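Local atomic coordinates of putative citrate lyase, alfa subunit (Streptococcus mutans, PDB entry 2HJ0), a protein that is probably the alpha subunit of a citrate lyase, with alpha/beta architecture built around two large mixed beta-sheets. Residues Lys252-Val263 and Val440-Ala448; Gly307-Glu315 and Pro334-Asn342. All blocks are in the same frame, centred on the assembly; numbering follows the deposited sequence.

Contact 1. Residues Lys252-Val263 and Val440-Ala448; sequences KELLIAEYAAKV and VVVTEVGIA
Val442 packs its CG1 against Tyr259 CB, 3.6 Å away, while the same methyl reaches over to Ile256. This is helix-on-sheet packing of an alpha/beta fold: helix 251-265 packs along the beta hairpin of strands 440-442 and 447-449, part of a mixed nine-stranded sheet, its segment nearly antiparallel to strand 440-442 (152°). Three apolar residues of the strands that face the helix, Val440, Val442 and Ile447, are beta-branched, a shape at home in extended strands and broad enough to cover a helix. Farther along, Val263 slides past Ile447 in the opposite direction, bringing Val263 CG2 to 3.6 Å from Ile447 CG1. Small Ala260 lets the helix backbone sit close above Val442, and Ile413 of strand 409-413 extends the same apolar floor beneath Ile256 and Ala260.

The other end is more polar. The Tyr259 ring turns its edge to the hairpin turn: CD2 is 3.5 Å from Thr443 O, and Glu444 O lies in the ring plane beside CE2. Glu444 runs side by side with Ile256, then bends at chi2 (-79°) and sends OE2 to the backbone N of Leu416. Lys252 lays its methylene chain against Glu444, but its NZ stops 4.5 Å from Glu444 OE1, so any attraction there is longer than a salt bridge. Gly446 adopts a phi of 146°, where a CB would collide with the preceding carbonyl oxygen. Thr443 ties the turn internally as an ST turn: OG1 accepts from Val445 N at 3.1 Å and donates to Gly446 O at 3.0 Å.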
loop_
_atom_site.group_PDB
_atom_site.type_symbol
_atom_site.label_atom_id
_atom_site.label_comp_id
_atom_site.label_asym_id
_atom_site.label_seq_id
_atom_site.Cartn_x
_atom_site.Cartn_y
_atom_site.Cartn_z
ATOM N N LYS A 252 -43.584 -4.173 -7.759
ATOM C CA LYS A 252 -43.462 -2.797 -7.310
ATOM C C LYS A 252 -41.989 -2.392 -7.343
ATOM O O LYS A 252 -41.633 -1.334 -7.867
ATOM C CB LYS A 252 -44.049 -2.644 -5.905
ATOM C CG LYS A 252 -43.916 -1.258 -5.294
ATOM C CD LYS A 252 -44.606 -1.185 -3.938
ATOM C CE LYS A 252 -46.017 -0.628 -4.057
ATOM N NZ LYS A 252 -46.886 -1.347 -5.040
ATOM N N GLU A 253 -41.123 -3.240 -6.803
ATOM C CA GLU A 253 -39.705 -2.929 -6.803
ATOM C C GLU A 253 -39.159 -2.824 -8.225
ATOM O O GLU A 253 -38.427 -1.882 -8.543
ATOM C CB GLU A 253 -38.936 -3.979 -5.997
ATOM C CG GLU A 253 -39.048 -3.765 -4.492
ATOM C CD GLU A 253 -38.455 -4.905 -3.679
ATOM O OE1 GLU A 253 -38.343 -4.762 -2.437
ATOM O OE2 GLU A 253 -38.111 -5.945 -4.286
ATOM N N LEU A 254 -39.528 -3.774 -9.083
ATOM C CA LEU A 254 -39.070 -3.763 -10.476
ATOM C C LEU A 254 -39.463 -2.479 -11.214
ATOM O O LEU A 254 -38.741 -2.007 -12.097
ATOM C CB LEU A 254 -39.614 -4.976 -11.241
ATOM C CG LEU A 254 -38.890 -6.296 -11.031
ATOM C CD1 LEU A 254 -39.606 -7.394 -11.770
ATOM C CD2 LEU A 254 -37.463 -6.154 -11.514
ATOM N N LEU A 255 -40.611 -1.920 -10.859
ATOM C CA LEU A 255 -41.061 -0.692 -11.484
ATOM C C LEU A 255 -40.153 0.428 -11.006
ATOM O O LEU A 255 -39.719 1.273 -11.788
ATOM C CB LEU A 255 -42.496 -0.385 -11.074
ATOM C CG LEU A 255 -43.186 0.798 -11.756
ATOM C CD1 LEU A 255 -43.679 0.361 -13.109
ATOM C CD2 LEU A 255 -44.354 1.265 -10.912
ATOM N N ILE A 256 -39.868 0.427 -9.710
ATOM C CA ILE A 256 -39.010 1.445 -9.134
ATOM C C ILE A 256 -37.642 1.340 -9.789
ATOM O O ILE A 256 -37.061 2.349 -10.193
ATOM C CB ILE A 256 -38.894 1.289 -7.587
ATOM C CG1 ILE A 256 -40.271 1.509 -6.947
ATOM C CG2 ILE A 256 -37.909 2.304 -7.022
ATOM C CD1 ILE A 256 -40.320 1.301 -5.470
ATOM N N ALA A 257 -37.135 0.121 -9.914
ATOM C CA ALA A 257 -35.841 -0.090 -10.549
ATOM C C ALA A 257 -35.863 0.471 -11.957
ATOM O O ALA A 257 -34.965 1.215 -12.341
ATOM C CB ALA A 257 -35.513 -1.572 -10.595
ATOM N N GLU A 258 -36.896 0.116 -12.720
ATOM C CA GLU A 258 -36.999 0.583 -14.098
ATOM C C GLU A 258 -37.047 2.098 -14.208
ATOM O O GLU A 258 -36.386 2.673 -15.073
ATOM C CB GLU A 258 -38.208 -0.036 -14.804
ATOM C CG GLU A 258 -38.375 0.477 -16.225
ATOM C CD GLU A 258 -39.087 -0.494 -17.162
ATOM O OE1 GLU A 258 -40.173 -1.012 -16.782
ATOM O OE2 GLU A 258 -38.563 -0.722 -18.290
ATOM N N TYR A 259 -37.824 2.745 -13.341
ATOM C CA TYR A 259 -37.897 4.200 -13.367
ATOM C C TYR A 259 -36.499 4.750 -13.066
ATOM O O TYR A 259 -36.050 5.711 -13.697
ATOM C CB TYR A 259 -38.900 4.731 -12.329
ATOM C CG TYR A 259 -40.365 4.732 -12.755
ATOM C CD1 TYR A 259 -40.735 4.876 -14.097
ATOM C CD2 TYR A 259 -41.389 4.649 -11.803
ATOM C CE1 TYR A 259 -42.082 4.938 -14.473
ATOM C CE2 TYR A 259 -42.732 4.712 -12.168
ATOM C CZ TYR A 259 -43.074 4.854 -13.496
ATOM O OH TYR A 259 -44.413 4.895 -13.841
ATOM N N ALA A 260 -35.807 4.128 -12.114
ATOM C CA ALA A 260 -34.462 4.557 -11.751
ATOM C C ALA A 260 -33.513 4.493 -12.948
ATOM O O ALA A 260 -32.759 5.435 -13.208
ATOM C CB ALA A 260 -33.932 3.698 -10.614
ATOM N N ALA A 261 -33.549 3.384 -13.678
ATOM C CA ALA A 261 -32.687 3.228 -14.846
ATOM C C ALA A 261 -32.985 4.268 -15.927
ATOM O O ALA A 261 -32.065 4.750 -16.592
ATOM C CB ALA A 261 -32.826 1.831 -15.415
ATOM N N LYS A 262 -34.264 4.620 -16.098
ATOM C CA LYS A 262 -34.644 5.613 -17.105
ATOM C C LYS A 262 -34.077 6.969 -16.727
ATOM O O LYS A 262 -33.720 7.763 -17.596
ATOM C CB LYS A 262 -36.164 5.714 -17.251
ATOM C CG LYS A 262 -36.809 4.577 -18.032
ATOM C CD LYS A 262 -38.354 4.636 -17.953
ATOM C CE LYS A 262 -39.040 3.412 -18.590
ATOM N NZ LYS A 262 -40.514 3.418 -18.335
ATOM N N VAL A 263 -33.984 7.233 -15.432
ATOM C CA VAL A 263 -33.435 8.504 -15.001
ATOM C C VAL A 263 -31.940 8.541 -15.347
ATOM O O VAL A 263 -31.449 9.539 -15.868
ATOM C CB VAL A 263 -33.648 8.723 -13.492
ATOM C CG1 VAL A 263 -33.017 10.030 -13.062
ATOM C CG2 VAL A 263 -35.129 8.729 -13.182
ATOM N N VAL A 440 -32.087 13.056 -6.996
ATOM C CA VAL A 440 -33.345 12.544 -7.506
ATOM C C VAL A 440 -33.855 11.398 -6.670
ATOM O O VAL A 440 -33.107 10.491 -6.311
ATOM C CB VAL A 440 -33.197 12.028 -8.952
ATOM C CG1 VAL A 440 -34.565 11.600 -9.482
ATOM C CG2 VAL A 440 -32.563 13.095 -9.831
ATOM N N VAL A 441 -35.142 11.446 -6.372
ATOM C CA VAL A 441 -35.788 10.413 -5.587
ATOM C C VAL A 441 -36.721 9.638 -6.526
ATOM O O VAL A 441 -37.450 10.236 -7.317
ATOM C CB VAL A 441 -36.589 11.042 -4.419
ATOM C CG1 VAL A 441 -37.487 10.008 -3.767
ATOM C CG2 VAL A 441 -35.638 11.613 -3.395
ATOM N N VAL A 442 -36.680 8.310 -6.452
ATOM C CA VAL A 442 -37.519 7.473 -7.306
ATOM C C VAL A 442 -38.428 6.556 -6.479
ATOM O O VAL A 442 -37.963 5.872 -5.568
ATOM C CB VAL A 442 -36.646 6.603 -8.241
ATOM C CG1 VAL A 442 -37.521 5.790 -9.182
ATOM C CG2 VAL A 442 -35.694 7.486 -9.028
ATOM N N THR A 443 -39.720 6.557 -6.806
ATOM C CA THR A 443 -40.717 5.730 -6.124
ATOM C C THR A 443 -41.560 5.003 -7.167
ATOM O O THR A 443 -41.282 5.100 -8.361
ATOM C CB THR A 443 -41.658 6.584 -5.271
ATOM O OG1 THR A 443 -42.492 7.380 -6.125
ATOM C CG2 THR A 443 -40.862 7.497 -4.364
ATOM N N GLU A 444 -42.594 4.283 -6.741
ATOM C CA GLU A 444 -43.416 3.578 -7.724
ATOM C C GLU A 444 -44.470 4.509 -8.314
ATOM O O GLU A 444 -45.178 4.165 -9.259
ATOM C CB GLU A 444 -44.069 2.335 -7.105
ATOM C CG GLU A 444 -45.226 2.574 -6.150
ATOM C CD GLU A 444 -44.798 3.003 -4.746
ATOM O OE1 GLU A 444 -45.607 2.839 -3.813
ATOM O OE2 GLU A 444 -43.673 3.504 -4.571
ATOM N N VAL A 445 -44.530 5.714 -7.764
ATOM C CA VAL A 445 -45.484 6.712 -8.202
ATOM C C VAL A 445 -44.818 7.738 -9.107
ATOM O O VAL A 445 -45.489 8.525 -9.776
ATOM C CB VAL A 445 -46.094 7.403 -6.989
ATOM C CG1 VAL A 445 -47.133 8.413 -7.419
ATOM C CG2 VAL A 445 -46.721 6.352 -6.093
ATOM N N GLY A 446 -43.491 7.716 -9.139
ATOM C CA GLY A 446 -42.777 8.652 -9.976
ATOM C C GLY A 446 -41.458 9.125 -9.411
ATOM O O GLY A 446 -40.945 8.588 -8.433
ATOM N N ILE A 447 -40.929 10.165 -10.044
ATOM C CA ILE A 447 -39.652 10.778 -9.700
ATOM C C ILE A 447 -39.824 12.144 -9.034
ATOM O O ILE A 447 -40.730 12.889 -9.386
ATOM C CB ILE A 447 -38.815 10.934 -11.000
ATOM C CG1 ILE A 447 -37.858 9.755 -11.126
ATOM C CG2 ILE A 447 -38.093 12.271 -11.049
ATOM C CD1 ILE A 447 -38.566 8.440 -11.162
ATOM N N ALA A 448 -38.958 12.461 -8.072
ATOM C CA ALA A 448 -38.985 13.759 -7.393
ATOM C C ALA A 448 -37.580 14.361 -7.505
ATOM O O ALA A 448 -36.643 13.896 -6.864
ATOM C CB ALA A 448 -39.372 13.600 -5.937
#

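Contact 2. Residues Gly307-Glu315 and Pro334-Asn342; sequences GGITNAMVE and PSAVSLDRN
Val314 is a knob pressed into a hole formed by Pro334, Ser335, Ser338 and Arg341 of the neighbouring helix. With CG1 anti to the backbone N (chi1 -175°), Val314 turns both methyls to Ser338: Val314 CG1 comes to 3.5 Å from Ser338 CB, and Val314 CG2 lies beside the same carbon. Serines suit these places because a short side chain admits the valine, and each hydroxyl has a partner of its own, Ser338 OG bonding to His346 ND1 and Ser335 OG to Asp332 OD2. Ile309 closes the buried end, its CG2 lying 3.9 Å from Ser335 CB.

The two helical segments are inclined at 37°, with axes 8.9 Å apart. They belong to successive beta-alpha units: strand 308-309 leads into helix 311-318, and the chain then returns through strand 322-327 of the large sheet and the short strand 329-330, parallel to 308-309, before entering helix 333-341. Thr310 is the N-cap of the first helix, although its OG1 makes only a weak bond to Ala312 N. The Asp332 carboxylate spans the two helix starts, since its OD1 takes the backbone N of Asn311 while OD2 holds Ser335.

Toward solvent the fit becomes sparse. Asn311 and Pro334 cross at about a right angle, and the firm part of their meeting is Asn311 CB against Pro334 CG at 3.9 Å. Exposed Arg341 touches Val314 with little more than NH1, 3.8 Å from CG1. Its guanidinium is placed by other means: a bend at chi3 (-41°) folds it back so that one face lies over Ser338 CA, 4.1 Å from the guanidinium plane, and NH1 forms a salt bridge with Glu318.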
loop_
_atom_site.group_PDB
_atom_site.type_symbol
_atom_site.label_atom_id
_atom_site.label_comp_id
_atom_site.label_asym_id
_atom_site.label_seq_id
_atom_site.Cartn_x
_atom_site.Cartn_y
_atom_site.Cartn_z
ATOM N N GLY A 307 -18.172 0.146 -5.328
ATOM C CA GLY A 307 -18.877 -0.306 -4.140
ATOM C C GLY A 307 -18.732 -1.735 -3.681
ATOM O O GLY A 307 -17.645 -2.320 -3.677
ATOM N N GLY A 308 -19.865 -2.239 -3.207
ATOM C CA GLY A 308 -19.973 -3.599 -2.758
ATOM C C GLY A 308 -20.445 -4.258 -4.028
ATOM O O GLY A 308 -21.534 -3.968 -4.533
ATOM N N ILE A 309 -19.592 -5.120 -4.558
ATOM C CA ILE A 309 -19.857 -5.815 -5.791
ATOM C C ILE A 309 -20.780 -6.993 -5.574
ATOM O O ILE A 309 -20.787 -7.577 -4.500
ATOM C CB ILE A 309 -18.536 -6.281 -6.384
ATOM C CG1 ILE A 309 -17.588 -5.081 -6.476
ATOM C CG2 ILE A 309 -18.762 -6.943 -7.731
ATOM C CD1 ILE A 309 -18.165 -3.868 -7.206
ATOM N N THR A 310 -21.592 -7.303 -6.583
ATOM C CA THR A 310 -22.509 -8.450 -6.539
ATOM C C THR A 310 -22.280 -9.173 -7.856
ATOM O O THR A 310 -21.633 -8.627 -8.752
ATOM C CB THR A 310 -23.979 -8.044 -6.498
ATOM O OG1 THR A 310 -24.411 -7.726 -7.819
ATOM C CG2 THR A 310 -24.177 -6.840 -5.617
ATOM N N ASN A 311 -22.808 -10.386 -7.980
ATOM C CA ASN A 311 -22.634 -11.149 -9.211
ATOM C C ASN A 311 -23.120 -10.398 -10.441
ATOM O O ASN A 311 -22.570 -10.588 -11.518
ATOM C CB ASN A 311 -23.341 -12.500 -9.119
ATOM C CG ASN A 311 -23.120 -13.358 -10.355
ATOM O OD1 ASN A 311 -24.033 -13.542 -11.160
ATOM N ND2 ASN A 311 -21.897 -13.879 -10.517
ATOM N N ALA A 312 -24.136 -9.547 -10.285
ATOM C CA ALA A 312 -24.656 -8.783 -11.416
ATOM C C ALA A 312 -23.553 -7.921 -11.988
ATOM O O ALA A 312 -23.464 -7.700 -13.198
ATOM C CB ALA A 312 -25.796 -7.918 -10.988
HETATM N N MSE A 313 -22.694 -7.448 -11.097
HETATM C CA MSE A 313 -21.579 -6.608 -11.492
HETATM C C MSE A 313 -20.522 -7.412 -12.242
HETATM O O MSE A 313 -19.964 -6.942 -13.230
HETATM C CB MSE A 313 -20.971 -5.956 -10.255
HETATM C CG MSE A 313 -20.672 -4.503 -10.480
HETATM SE SE MSE A 313 -22.237 -3.612 -11.230
HETATM C CE MSE A 313 -22.455 -2.279 -9.811
ATOM N N VAL A 314 -20.260 -8.625 -11.768
ATOM C CA VAL A 314 -19.288 -9.487 -12.405
ATOM C C VAL A 314 -19.835 -9.824 -13.778
ATOM O O VAL A 314 -19.110 -9.855 -14.777
ATOM C CB VAL A 314 -19.095 -10.793 -11.620
ATOM C CG1 VAL A 314 -17.971 -11.624 -12.239
ATOM C CG2 VAL A 314 -18.802 -10.486 -10.171
ATOM N N GLU A 315 -21.135 -10.062 -13.815
ATOM C CA GLU A 315 -21.822 -10.388 -15.055
ATOM C C GLU A 315 -21.497 -9.314 -16.089
ATOM O O GLU A 315 -21.059 -9.632 -17.183
ATOM C CB GLU A 315 -23.333 -10.441 -14.808
ATOM C CG GLU A 315 -24.062 -11.624 -15.428
ATOM C CD GLU A 315 -24.258 -12.793 -14.466
ATOM O OE1 GLU A 315 -23.299 -13.559 -14.212
ATOM O OE2 GLU A 315 -25.388 -12.943 -13.959
ATOM N N PRO A 334 -19.490 -15.432 -5.526
ATOM C CA PRO A 334 -19.044 -15.206 -6.905
ATOM C C PRO A 334 -18.282 -13.895 -7.107
ATOM O O PRO A 334 -17.318 -13.851 -7.879
ATOM C CB PRO A 334 -20.347 -15.282 -7.710
ATOM C CG PRO A 334 -21.380 -14.863 -6.727
ATOM C CD PRO A 334 -20.955 -15.559 -5.462
ATOM N N SER A 335 -18.695 -12.828 -6.423
ATOM C CA SER A 335 -17.984 -11.554 -6.555
ATOM C C SER A 335 -16.605 -11.660 -5.937
ATOM O O SER A 335 -15.637 -11.110 -6.455
ATOM C CB SER A 335 -18.740 -10.420 -5.877
ATOM O OG SER A 335 -19.863 -10.046 -6.650
ATOM N N ALA A 336 -16.510 -12.366 -4.821
ATOM C CA ALA A 336 -15.223 -12.517 -4.197
ATOM C C ALA A 336 -14.364 -13.343 -5.148
ATOM O O ALA A 336 -13.187 -13.060 -5.333
ATOM C CB ALA A 336 -15.360 -13.199 -2.864
ATOM N N VAL A 337 -14.953 -14.350 -5.780
ATOM C CA VAL A 337 -14.190 -15.189 -6.695
ATOM C C VAL A 337 -13.653 -14.390 -7.863
ATOM O O VAL A 337 -12.494 -14.539 -8.251
ATOM C CB VAL A 337 -15.049 -16.338 -7.216
ATOM C CG1 VAL A 337 -14.280 -17.139 -8.270
ATOM C CG2 VAL A 337 -15.439 -17.244 -6.042
ATOM N N SER A 338 -14.508 -13.536 -8.412
ATOM C CA SER A 338 -14.157 -12.687 -9.541
ATOM C C SER A 338 -12.952 -11.794 -9.264
ATOM O O SER A 338 -12.136 -11.531 -10.156
ATOM C CB SER A 338 -15.349 -11.816 -9.915
ATOM O OG SER A 338 -15.065 -11.089 -11.086
ATOM N N LEU A 339 -12.849 -11.322 -8.028
ATOM C CA LEU A 339 -11.749 -10.458 -7.635
ATOM C C LEU A 339 -10.421 -11.125 -7.929
ATOM O O LEU A 339 -9.400 -10.463 -8.107
ATOM C CB LEU A 339 -11.837 -10.141 -6.149
ATOM C CG LEU A 339 -10.707 -9.282 -5.585
ATOM C CD1 LEU A 339 -10.675 -7.933 -6.291
ATOM C CD2 LEU A 339 -10.920 -9.103 -4.085
ATOM N N ASP A 340 -10.443 -12.448 -7.982
ATOM C CA ASP A 340 -9.244 -13.209 -8.256
ATOM C C ASP A 340 -9.166 -13.656 -9.714
ATOM O O ASP A 340 -8.108 -13.574 -10.340
ATOM C CB ASP A 340 -9.198 -14.427 -7.336
ATOM C CG ASP A 340 -8.095 -15.394 -7.709
ATOM O OD1 ASP A 340 -6.916 -14.981 -7.718
ATOM O OD2 ASP A 340 -8.409 -16.569 -7.998
ATOM N N ARG A 341 -10.294 -14.125 -10.240
ATOM C CA ARG A 341 -10.403 -14.622 -11.614
ATOM C C ARG A 341 -10.117 -13.563 -12.680
ATOM O O ARG A 341 -9.278 -13.772 -13.555
ATOM C CB ARG A 341 -11.805 -15.199 -11.835
ATOM C CG ARG A 341 -12.020 -15.906 -13.173
ATOM C CD ARG A 341 -13.520 -16.016 -13.493
ATOM N NE ARG A 341 -14.317 -16.358 -12.310
ATOM C CZ ARG A 341 -15.470 -15.774 -12.003
ATOM N NH1 ARG A 341 -15.947 -14.822 -12.800
ATOM N NH2 ARG A 341 -16.141 -16.136 -10.910
ATOM N N ASN A 342 -10.810 -12.430 -12.605
ATOM C CA ASN A 342 -10.611 -11.373 -13.584
ATOM C C ASN A 342 -9.632 -10.316 -13.078
ATOM O O ASN A 342 -9.927 -9.118 -13.130
ATOM C CB ASN A 342 -11.947 -10.702 -13.931
ATOM C CG ASN A 342 -13.013 -11.689 -14.384
ATOM O OD1 ASN A 342 -13.992 -11.907 -13.684
ATOM N ND2 ASN A 342 -12.828 -12.281 -15.561
#

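Both contacts are built round the same nine-stranded sheet, with centres 26 Å apart and nearest atoms about 12 Å apart, so they do not touch. Contact 1 includes two of its strands, 440-442 and 447-449, close to the border strand 467-468. Contact 2 packs against strands near the other border, where Ile309 and Met313 meet Ile325 of strand 322-327 and Leu339 meets strand 346-348. They also differ in reach: contact 1 joins segments 177 residues apart, whereas contact 2, within that span, joins segments only 19 apart. Helix 282-297 flanks helix 251-265, and neither contact is touched by the second chain of the assembly.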